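Side-chain contact in transcriptional regulator, PadR family (Enterococcus faecalis, PDB 3HHH), which probably binds DNA through a winged helix-turn-helix domain and so controls transcription, as other PadR-family regulators do: residues 67-70 against 74-77. Residues are numbered along the deposited sequence; the frame is centred on the assembly and turned at random.
Sequences KPSE and MRKF. With SO4 (sulfate ion), chain E.
Lys67 and Arg75 face each other as a hydrogen-bonded antiparallel pair near the tip of the hairpin made by strands 62-69 and 74-80, the wing expected of a PadR winged-helix domain. Lys67 N reaches Arg75 O at 3.1 Å, and Arg75 N returns to Lys67 O at 3.0 Å. The same Lys67 O takes a CA-H...O contact from Met74 and lies in plane at the edge of the Phe77 ring, 3.5 Å from CE2, where polarised ring hydrogens suit a carbonyl. On this closer-packed side, Lys67 CG anti to the carbonyl carbon (chi1 -45°) and an extended chain lay CB and CG near Phe77 CD2, with CB at 3.9 Å, and carry NZ on to a salt bridge with Glu26. Toward the tip, small Ser69 lets Arg75 lie alongside: Ser69 CB is 3.4 Å from Arg75 NH1, and Ser69 OG, weakly hydrogen-bonded to Pro73 O, stands above the guanidinium plane, offset toward its rim. The other side is looser. Pro68 suits a non-hydrogen-bonded position, which asks no N-H of it; its partner Met74, a selenomethionine, bends to bring SE within 3.7 Å of Pro68 N. Beside strand 74-77, a sulfate likely carried over from crystallisation accepts from Lys76 N and touches Arg75 CG. Two backbone hydrogen bonds thus join the strands here, side chains add apolar contact, and Glu26 meets the Lys67 charge.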
ATOM      1  N   LYS B  67     -14.491 -23.452 -16.488  1.00 31.25           N
ATOM      2  CA  LYS B  67     -14.076 -24.774 -16.933  1.00 31.38           C
ATOM      3  C   LYS B  67     -14.234 -25.754 -15.776  1.00 31.56           C
ATOM      4  O   LYS B  67     -14.337 -25.329 -14.623  1.00 31.44           O
ATOM      5  CB  LYS B  67     -12.612 -24.765 -17.382  1.00 31.41           C
ATOM      6  CG  LYS B  67     -12.192 -23.599 -18.260  1.00 31.23           C
ATOM      7  CD  LYS B  67     -10.745 -23.774 -18.682  1.00 31.19           C
ATOM      8  CE  LYS B  67     -10.262 -22.635 -19.547  1.00 31.18           C
ATOM      9  NZ  LYS B  67      -8.799 -22.742 -19.807  1.00 31.27           N
ATOM     10  N   PRO B  68     -14.247 -27.069 -16.070  1.00 31.87           N
ATOM     11  CA  PRO B  68     -14.353 -28.051 -14.988  1.00 32.10           C
ATOM     12  C   PRO B  68     -13.098 -28.093 -14.117  1.00 32.38           C
ATOM     13  O   PRO B  68     -12.007 -27.727 -14.573  1.00 32.39           O
ATOM     14  CB  PRO B  68     -14.546 -29.389 -15.722  1.00 32.08           C
ATOM     15  CG  PRO B  68     -14.786 -29.046 -17.155  1.00 32.06           C
ATOM     16  CD  PRO B  68     -14.155 -27.718 -17.389  1.00 31.85           C
ATOM     17  N   SER B  69     -13.265 -28.538 -12.876  1.00 32.58           N
ATOM     18  CA  SER B  69     -12.180 -28.566 -11.905  1.00 32.80           C
ATOM     19  C   SER B  69     -11.573 -29.955 -11.772  1.00 32.97           C
ATOM     20  O   SER B  69     -12.067 -30.924 -12.353  1.00 33.05           O
ATOM     21  CB  SER B  69     -12.704 -28.135 -10.533  1.00 32.83           C
ATOM     22  OG  SER B  69     -13.516 -29.144  -9.950  1.00 32.92           O
ATOM     23  N   GLU B  70     -10.489 -30.032 -11.007  1.00 33.07           N
ATOM     24  CA  GLU B  70     -10.034 -31.287 -10.432  1.00 33.14           C
ATOM     25  C   GLU B  70     -10.612 -31.363  -9.013  1.00 33.18           C
ATOM     26  O   GLU B  70     -10.090 -30.713  -8.102  1.00 33.14           O
ATOM     27  CB  GLU B  70      -8.508 -31.360 -10.406  1.00 33.18           C
ATOM     28  CG  GLU B  70      -7.910 -31.830 -11.719  1.00 33.17           C
ATOM     29  CD  GLU B  70      -6.413 -31.624 -11.792  1.00 33.21           C
ATOM     30  OE1 GLU B  70      -5.768 -31.488 -10.729  1.00 33.29           O
ATOM     31  OE2 GLU B  70      -5.882 -31.596 -12.920  1.00 33.43           O
HETATM   32  N   MSE B  74     -17.716 -26.764 -12.040  1.00 32.13           N
HETATM   33  CA  MSE B  74     -17.205 -25.636 -12.810  1.00 32.03           C
HETATM   34  C   MSE B  74     -16.593 -24.604 -11.873  1.00 31.79           C
HETATM   35  O   MSE B  74     -17.015 -24.471 -10.724  1.00 31.76           O
HETATM   36  CB  MSE B  74     -18.323 -24.980 -13.622  1.00 32.08           C
HETATM   37  CG  MSE B  74     -18.905 -25.867 -14.701  1.00 32.41           C
HETATM   38 SE   MSE B  74     -17.774 -25.973 -16.281  0.70 33.31          SE
HETATM   39  CE  MSE B  74     -18.366 -24.358 -17.212  1.00 32.19           C
ATOM     40  N   ARG B  75     -15.592 -23.888 -12.373  1.00 31.54           N
ATOM     41  CA  ARG B  75     -14.963 -22.797 -11.638  1.00 31.40           C
ATOM     42  C   ARG B  75     -14.658 -21.661 -12.595  1.00 31.07           C
ATOM     43  O   ARG B  75     -14.472 -21.887 -13.787  1.00 31.04           O
ATOM     44  CB  ARG B  75     -13.673 -23.270 -10.968  1.00 31.57           C
ATOM     45  CG  ARG B  75     -13.876 -23.903  -9.607  1.00 32.18           C
ATOM     46  CD  ARG B  75     -12.653 -24.691  -9.191  1.00 33.31           C
ATOM     47  NE  ARG B  75     -12.787 -25.260  -7.848  1.00 34.22           N
ATOM     48  CZ  ARG B  75     -11.960 -26.163  -7.316  1.00 34.99           C
ATOM     49  NH1 ARG B  75     -10.916 -26.623  -8.003  1.00 35.36           N
ATOM     50  NH2 ARG B  75     -12.174 -26.610  -6.081  1.00 35.30           N
ATOM     51  N   LYS B  76     -14.598 -20.445 -12.062  1.00 30.77           N
ATOM     52  CA  LYS B  76     -14.323 -19.260 -12.867  1.00 30.58           C
ATOM     53  C   LYS B  76     -12.808 -19.019 -12.923  1.00 30.34           C
ATOM     54  O   LYS B  76     -12.210 -18.540 -11.962  1.00 30.30           O
ATOM     55  CB  LYS B  76     -15.073 -18.053 -12.286  1.00 30.59           C
ATOM     56  CG  LYS B  76     -15.272 -16.900 -13.256  1.00 30.51           C
ATOM     57  CD  LYS B  76     -16.376 -15.967 -12.775  1.00 30.64           C
ATOM     58  CE  LYS B  76     -16.470 -14.712 -13.635  1.00 30.69           C
ATOM     59  NZ  LYS B  76     -17.798 -14.039 -13.510  1.00 30.54           N
ATOM     60  N   PHE B  77     -12.203 -19.378 -14.054  1.00 30.13           N
ATOM     61  CA  PHE B  77     -10.756 -19.265 -14.252  1.00 29.90           C
ATOM     62  C   PHE B  77     -10.390 -17.949 -14.938  1.00 29.85           C
ATOM     63  O   PHE B  77     -11.137 -17.462 -15.789  1.00 29.89           O
ATOM     64  CB  PHE B  77     -10.236 -20.441 -15.084  1.00 29.80           C
ATOM     65  CG  PHE B  77     -10.210 -21.745 -14.337  1.00 29.60           C
ATOM     66  CD1 PHE B  77      -9.087 -22.123 -13.616  1.00 29.24           C
ATOM     67  CD2 PHE B  77     -11.304 -22.597 -14.360  1.00 29.85           C
ATOM     68  CE1 PHE B  77      -9.054 -23.327 -12.928  1.00 29.36           C
ATOM     69  CE2 PHE B  77     -11.281 -23.807 -13.672  1.00 29.95           C
ATOM     70  CZ  PHE B  77     -10.153 -24.170 -12.952  1.00 29.87           C
TER
HETATM   71  S   SO4 E 114     -15.526 -20.210  -8.331  1.00 88.79           S
HETATM   72  O1  SO4 E 114     -15.993 -21.584  -8.483  1.00 88.96           O
HETATM   73  O2  SO4 E 114     -15.998 -19.393  -9.448  1.00 88.55           O
HETATM   74  O3  SO4 E 114     -16.053 -19.676  -7.076  1.00 88.84           O
HETATM   75  O4  SO4 E 114     -14.065 -20.202  -8.304  1.00 88.99           O